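Local coordinates for possible adenyl cyclase-associated protein (Cryptosporidium parvum, PDB 2B0R), which probably binds and sequesters monomeric actin, as a member of the cyclase-associated protein family, through its C-terminal beta-helical domain, at residues 90-95 / 109-114; 120-125 / 141-146. One frame throughout, in Å; residues are numbered along the deposited sequence.

Contacts 1 and 2 lie in series along the chain: contact 1 is complete before the first segment of contact 2 begins, and their centres are about 14 Å apart. Each pairs parallel strands from neighbouring coils of one right-handed beta-helix, but on different walls. Contact 1 joins strands 93-100 and 112-116 in one sheet, whereas contact 2 joins strands 121-125 and 140-143 in the other. Strand 112-116 is followed directly by strand 121-125, with a bend at Asp120 between them, and the two walls meet where Ile113 CD1 packs 4.1 Å from Leu123 CD2. Together they contribute two adjacent layers of the aliphatic interior of the family's C-terminal domain.

Contact 1 of 2, residues 90-95 / 109-114; sequences KVNSIF and VISSIE
Ile94 and Val109 share a first torsion, with CG1 of each anti to its own carbonyl carbon (chi1 -60°), and the two branches meet with Ile94 CG1 3.8 Å from Val109 CG1, the side chains crossing at about a right angle. The pair belongs to the interior of a right-handed parallel beta-helix, in which 90-95 and 109-114 are equivalent parts of successive coils. Val91 CG2 also reaches Val109 CG1 (4.0 Å), and directly across the ladder Ile113 CG1 lies 3.9 Å from Ile94 CB. This aliphatic layer continues into the adjoining coils through Val75 beside Val91 and Val129 beside Val109 and Ile113.

A single bridge, Val91 with Val109, and a short parallel ladder hold the backbones together. At the bridge, Ile110 N donates to Val91 O over 3.0 Å; in the ladder, Ile94 N binds Ser112 O and Glu114 N binds Ile94 O. Between them the register slips by one, because the later coil spends an additional residue at the corner. Asn92 O spans this slip by accepting two bonds from one residue: Ser111 N at 2.9 Å, almost in line with the carbonyl, and Ser111 OG at 3.2 Å, from 48° above the carbonyl plane.

On the outer face, Phe95 and Glu114 cross obliquely, both partly open to solvent. The extended glutamate chain passes the CD1-CE1 edge of the phenyl group, with Glu114 CB in the ring plane, 3.7 Å from Phe95 CD1. The carboxylate rises out of that plane and is turned 73° from the ring, with Glu114 OE1 3.6 Å from Phe95 CE1.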
loop_
_atom_site.group_PDB
_atom_site.type_symbol
_atom_site.label_atom_id
_atom_site.label_comp_id
_atom_site.label_asym_id
_atom_site.label_seq_id
_atom_site.Cartn_x
_atom_site.Cartn_y
_atom_site.Cartn_z
ATOM N N LYS A 90 7.468 21.741 -20.155
ATOM C CA LYS A 90 8.161 21.341 -18.948
ATOM C C LYS A 90 7.816 22.357 -17.868
ATOM O O LYS A 90 7.899 23.576 -18.073
ATOM C CB LYS A 90 9.675 21.262 -19.176
ATOM C CG LYS A 90 10.426 20.520 -18.092
ATOM C CD LYS A 90 11.811 20.138 -18.536
ATOM C CE LYS A 90 12.644 19.676 -17.370
ATOM N NZ LYS A 90 14.079 19.414 -17.763
ATOM N N VAL A 91 7.383 21.831 -16.736
ATOM C CA VAL A 91 6.986 22.630 -15.591
ATOM C C VAL A 91 7.821 22.207 -14.396
ATOM O O VAL A 91 8.615 21.248 -14.474
ATOM C CB VAL A 91 5.492 22.408 -15.272
ATOM C CG1 VAL A 91 4.632 23.073 -16.319
ATOM C CG2 VAL A 91 5.180 20.923 -15.247
ATOM N N ASN A 92 7.625 22.886 -13.274
ATOM C CA ASN A 92 8.360 22.525 -12.074
ATOM C C ASN A 92 8.098 21.102 -11.610
ATOM O O ASN A 92 9.032 20.315 -11.375
ATOM C CB ASN A 92 8.048 23.478 -10.923
ATOM C CG ASN A 92 8.990 23.282 -9.775
ATOM O OD1 ASN A 92 8.631 22.709 -8.772
ATOM N ND2 ASN A 92 10.220 23.692 -9.953
ATOM N N SER A 93 6.817 20.800 -11.465
ATOM C CA SER A 93 6.355 19.564 -10.889
ATOM C C SER A 93 4.882 19.473 -11.185
ATOM O O SER A 93 4.246 20.464 -11.543
ATOM C CB SER A 93 6.572 19.577 -9.367
ATOM O OG SER A 93 5.788 20.594 -8.751
ATOM N N ILE A 94 4.326 18.299 -11.016
ATOM C CA ILE A 94 2.926 18.115 -11.264
ATOM C C ILE A 94 2.341 17.310 -10.107
ATOM O O ILE A 94 2.943 16.329 -9.664
ATOM C CB ILE A 94 2.691 17.321 -12.592
ATOM C CG1 ILE A 94 3.290 18.060 -13.796
ATOM C CG2 ILE A 94 1.189 17.017 -12.779
ATOM C CD1 ILE A 94 3.194 17.276 -15.139
ATOM N N PHE A 95 1.166 17.711 -9.649
ATOM C CA PHE A 95 0.458 17.011 -8.591
ATOM C C PHE A 95 -0.874 16.469 -9.169
ATOM O O PHE A 95 -1.655 17.241 -9.731
ATOM C CB PHE A 95 0.244 17.973 -7.384
ATOM C CG PHE A 95 -0.541 17.371 -6.240
ATOM C CD1 PHE A 95 -0.034 16.291 -5.507
ATOM C CD2 PHE A 95 -1.787 17.894 -5.877
ATOM C CE1 PHE A 95 -0.753 15.728 -4.438
ATOM C CE2 PHE A 95 -2.518 17.341 -4.792
ATOM C CZ PHE A 95 -1.992 16.255 -4.078
ATOM N N VAL A 109 9.348 17.264 -15.948
ATOM C CA VAL A 109 9.367 18.144 -14.760
ATOM C C VAL A 109 10.778 18.402 -14.208
ATOM O O VAL A 109 11.684 17.618 -14.384
ATOM C CB VAL A 109 8.441 17.602 -13.640
ATOM C CG1 VAL A 109 7.009 17.519 -14.145
ATOM C CG2 VAL A 109 8.871 16.248 -13.207
ATOM N N ILE A 110 10.955 19.532 -13.556
ATOM C CA ILE A 110 12.179 19.832 -12.865
ATOM C C ILE A 110 12.353 18.833 -11.715
ATOM O O ILE A 110 13.424 18.233 -11.538
ATOM C CB ILE A 110 12.181 21.314 -12.350
ATOM C CG1 ILE A 110 12.265 22.302 -13.535
ATOM C CG2 ILE A 110 13.332 21.564 -11.307
ATOM C CD1 ILE A 110 13.607 22.236 -14.294
ATOM N N SER A 111 11.305 18.617 -10.942
ATOM C CA SER A 111 11.485 17.727 -9.798
ATOM C C SER A 111 10.625 16.485 -9.897
ATOM O O SER A 111 11.115 15.418 -10.311
ATOM C CB SER A 111 11.306 18.472 -8.470
ATOM O OG SER A 111 10.155 19.276 -8.539
ATOM N N SER A 112 9.344 16.591 -9.566
ATOM C CA SER A 112 8.586 15.369 -9.448
ATOM C C SER A 112 7.136 15.403 -9.950
ATOM O O SER A 112 6.546 16.465 -10.114
ATOM C CB SER A 112 8.624 14.919 -7.990
ATOM O OG SER A 112 7.750 15.734 -7.249
ATOM N N ILE A 113 6.576 14.220 -10.191
ATOM C CA ILE A 113 5.137 14.100 -10.349
ATOM C C ILE A 113 4.614 13.289 -9.199
ATOM O O ILE A 113 5.131 12.214 -8.875
ATOM C CB ILE A 113 4.736 13.433 -11.688
ATOM C CG1 ILE A 113 5.184 14.314 -12.864
ATOM C CG2 ILE A 113 3.196 13.145 -11.715
ATOM C CD1 ILE A 113 5.309 13.582 -14.123
ATOM N N GLU A 114 3.584 13.809 -8.588
ATOM C CA GLU A 114 3.037 13.241 -7.409
ATOM C C GLU A 114 1.660 12.709 -7.749
ATOM O O GLU A 114 0.771 13.463 -8.234
ATOM C CB GLU A 114 2.929 14.339 -6.373
ATOM C CG GLU A 114 2.880 13.892 -4.934
ATOM C CD GLU A 114 3.129 15.074 -3.985
ATOM O OE1 GLU A 114 2.481 15.121 -2.910
ATOM O OE2 GLU A 114 3.965 15.964 -4.333
#

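Contact 2 of 2, residues 120-125 / 141-146; sequences DIKLQM and NIYTSK
Tyr143 presents the edge of its ring to the neighbouring strand, with Leu123 O in the ring plane and 3.5 Å from Tyr143 CD1. Its CG lies beside the backbone N (chi1 -59°), which leads the ring back along the strand toward Lys122, whose CE approaches Tyr143 OH at 3.7 Å. On the same face Gln124 CB packs 3.8 Å from Tyr143 CB. On the buried face Leu123 and Ile142 lie next to each other. Met125 CG lies 3.5 Å from Ser145 N, and the bend at chi3 turns the methyl CE toward Ile142 CG2 (4.3 Å) and Thr144 CG2 (4.1 Å).

Between the two faces runs a regular parallel ladder. Asn141 N binds Ile121 O, Leu123 N binds Asn141 O at 2.8 Å, Tyr143 N binds Leu123 O, and Met125 N binds Tyr143 O at 3.2 Å, so Asn141, Leu123 and Tyr143 each donate and accept.

Further out, Asn141 OD1 accepts from Asn162 ND2 on the next strand of the sheet, Tyr143 meets Trp173 of strand 173-177 edge-to-face, and Ser145 OG bonds back to Gly127 O, just after 120-125. Ile132 of the opposing wall packs on both Leu123 and Ile142. Parallel strands stacked in register from coil to coil, their inward aliphatic side chains packed in layers, mark a right-handed parallel beta-helix.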
loop_
_atom_site.group_PDB
_atom_site.type_symbol
_atom_site.label_atom_id
_atom_site.label_comp_id
_atom_site.label_asym_id
_atom_site.label_seq_id
_atom_site.Cartn_x
_atom_site.Cartn_y
_atom_site.Cartn_z
ATOM N N ASP A 120 -6.546 3.550 -12.049
ATOM C CA ASP A 120 -6.563 3.340 -13.477
ATOM C C ASP A 120 -5.944 4.550 -14.207
ATOM O O ASP A 120 -6.614 5.278 -14.932
ATOM C CB ASP A 120 -8.010 3.024 -13.928
ATOM C CG ASP A 120 -8.116 2.650 -15.409
ATOM O OD1 ASP A 120 -7.210 1.956 -15.931
ATOM O OD2 ASP A 120 -9.132 3.054 -16.041
ATOM N N ILE A 121 -4.651 4.738 -14.017
ATOM C CA ILE A 121 -3.969 5.940 -14.521
ATOM C C ILE A 121 -2.851 5.570 -15.479
ATOM O O ILE A 121 -2.096 4.629 -15.225
ATOM C CB ILE A 121 -3.438 6.808 -13.348
ATOM C CG1 ILE A 121 -4.605 7.210 -12.451
ATOM C CG2 ILE A 121 -2.729 8.048 -13.847
ATOM C CD1 ILE A 121 -5.667 8.092 -13.182
ATOM N N LYS A 122 -2.756 6.289 -16.585
ATOM C CA LYS A 122 -1.677 6.054 -17.530
ATOM C C LYS A 122 -0.951 7.341 -17.700
ATOM O O LYS A 122 -1.568 8.343 -18.074
ATOM C CB LYS A 122 -2.214 5.611 -18.880
ATOM C CG LYS A 122 -2.944 4.259 -18.865
ATOM C CD LYS A 122 -3.158 3.793 -20.292
ATOM C CE LYS A 122 -3.162 2.277 -20.394
ATOM N NZ LYS A 122 -4.421 1.750 -19.844
ATOM N N LEU A 123 0.345 7.344 -17.399
ATOM C CA LEU A 123 1.110 8.537 -17.565
ATOM C C LEU A 123 2.265 8.293 -18.532
ATOM O O LEU A 123 3.012 7.314 -18.377
ATOM C CB LEU A 123 1.628 9.036 -16.210
ATOM C CG LEU A 123 2.713 10.137 -16.260
ATOM C CD1 LEU A 123 2.108 11.510 -16.124
ATOM C CD2 LEU A 123 3.666 9.943 -15.150
ATOM N N GLN A 124 2.405 9.183 -19.515
ATOM C CA GLN A 124 3.502 9.129 -20.451
ATOM C C GLN A 124 4.220 10.456 -20.522
ATOM O O GLN A 124 3.595 11.505 -20.497
ATOM C CB GLN A 124 3.016 8.728 -21.844
ATOM C CG GLN A 124 4.121 8.800 -22.932
ATOM C CD GLN A 124 3.776 8.030 -24.212
ATOM O OE1 GLN A 124 2.622 7.955 -24.608
ATOM N NE2 GLN A 124 4.790 7.454 -24.851
ATOM N N MET A 125 5.540 10.390 -20.624
ATOM C CA MET A 125 6.377 11.563 -20.723
ATOM C C MET A 125 7.116 11.538 -22.053
ATOM O O MET A 125 7.449 10.475 -22.552
ATOM C CB MET A 125 7.389 11.562 -19.568
ATOM C CG MET A 125 8.433 10.467 -19.709
ATOM S SD MET A 125 9.548 10.205 -18.319
ATOM C CE MET A 125 8.468 9.342 -17.170
ATOM N N ASN A 141 0.153 2.934 -14.851
ATOM C CA ASN A 141 1.167 2.615 -15.838
ATOM C C ASN A 141 1.931 3.883 -16.205
ATOM O O ASN A 141 1.350 4.933 -16.537
ATOM C CB ASN A 141 0.528 1.993 -17.084
ATOM C CG ASN A 141 0.368 0.453 -16.989
ATOM O OD1 ASN A 141 0.308 -0.132 -15.913
ATOM N ND2 ASN A 141 0.274 -0.191 -18.155
ATOM N N ILE A 142 3.245 3.774 -16.139
ATOM C CA ILE A 142 4.129 4.893 -16.397
ATOM C C ILE A 142 4.965 4.585 -17.602
ATOM O O ILE A 142 5.727 3.614 -17.589
ATOM C CB ILE A 142 5.039 5.169 -15.167
ATOM C CG1 ILE A 142 4.187 5.673 -14.011
ATOM C CG2 ILE A 142 6.051 6.206 -15.501
ATOM C CD1 ILE A 142 4.887 5.590 -12.692
ATOM N N TYR A 143 4.811 5.404 -18.646
ATOM C CA TYR A 143 5.557 5.233 -19.910
ATOM C C TYR A 143 6.699 6.225 -19.997
ATOM O O TYR A 143 6.475 7.447 -19.964
ATOM C CB TYR A 143 4.640 5.378 -21.130
ATOM C CG TYR A 143 3.495 4.377 -21.156
ATOM C CD1 TYR A 143 2.336 4.586 -20.399
ATOM C CD2 TYR A 143 3.570 3.228 -21.925
ATOM C CE1 TYR A 143 1.318 3.677 -20.411
ATOM C CE2 TYR A 143 2.533 2.312 -21.949
ATOM C CZ TYR A 143 1.421 2.545 -21.198
ATOM O OH TYR A 143 0.396 1.640 -21.220
ATOM N N THR A 144 7.921 5.713 -20.086
ATOM C CA THR A 144 9.069 6.592 -20.023
ATOM C C THR A 144 9.546 6.919 -21.416
ATOM O O THR A 144 9.305 6.161 -22.331
ATOM C CB THR A 144 10.215 5.989 -19.198
ATOM O OG1 THR A 144 10.770 4.896 -19.905
ATOM C CG2 THR A 144 9.718 5.480 -17.874
ATOM N N SER A 145 10.178 8.081 -21.566
ATOM C CA SER A 145 10.924 8.449 -22.761
ATOM C C SER A 145 12.270 7.743 -22.715
ATOM O O SER A 145 12.727 7.385 -21.653
ATOM C CB SER A 145 11.161 9.945 -22.778
ATOM O OG SER A 145 12.058 10.316 -21.733
ATOM N N LYS A 146 12.894 7.536 -23.878
ATOM C CA LYS A 146 14.255 6.998 -23.955
ATOM C C LYS A 146 15.139 7.781 -22.977
ATOM O O LYS A 146 15.841 7.192 -22.164
ATOM C CB LYS A 146 14.815 7.078 -25.404
ATOM C CG LYS A 146 14.628 5.806 -26.282
#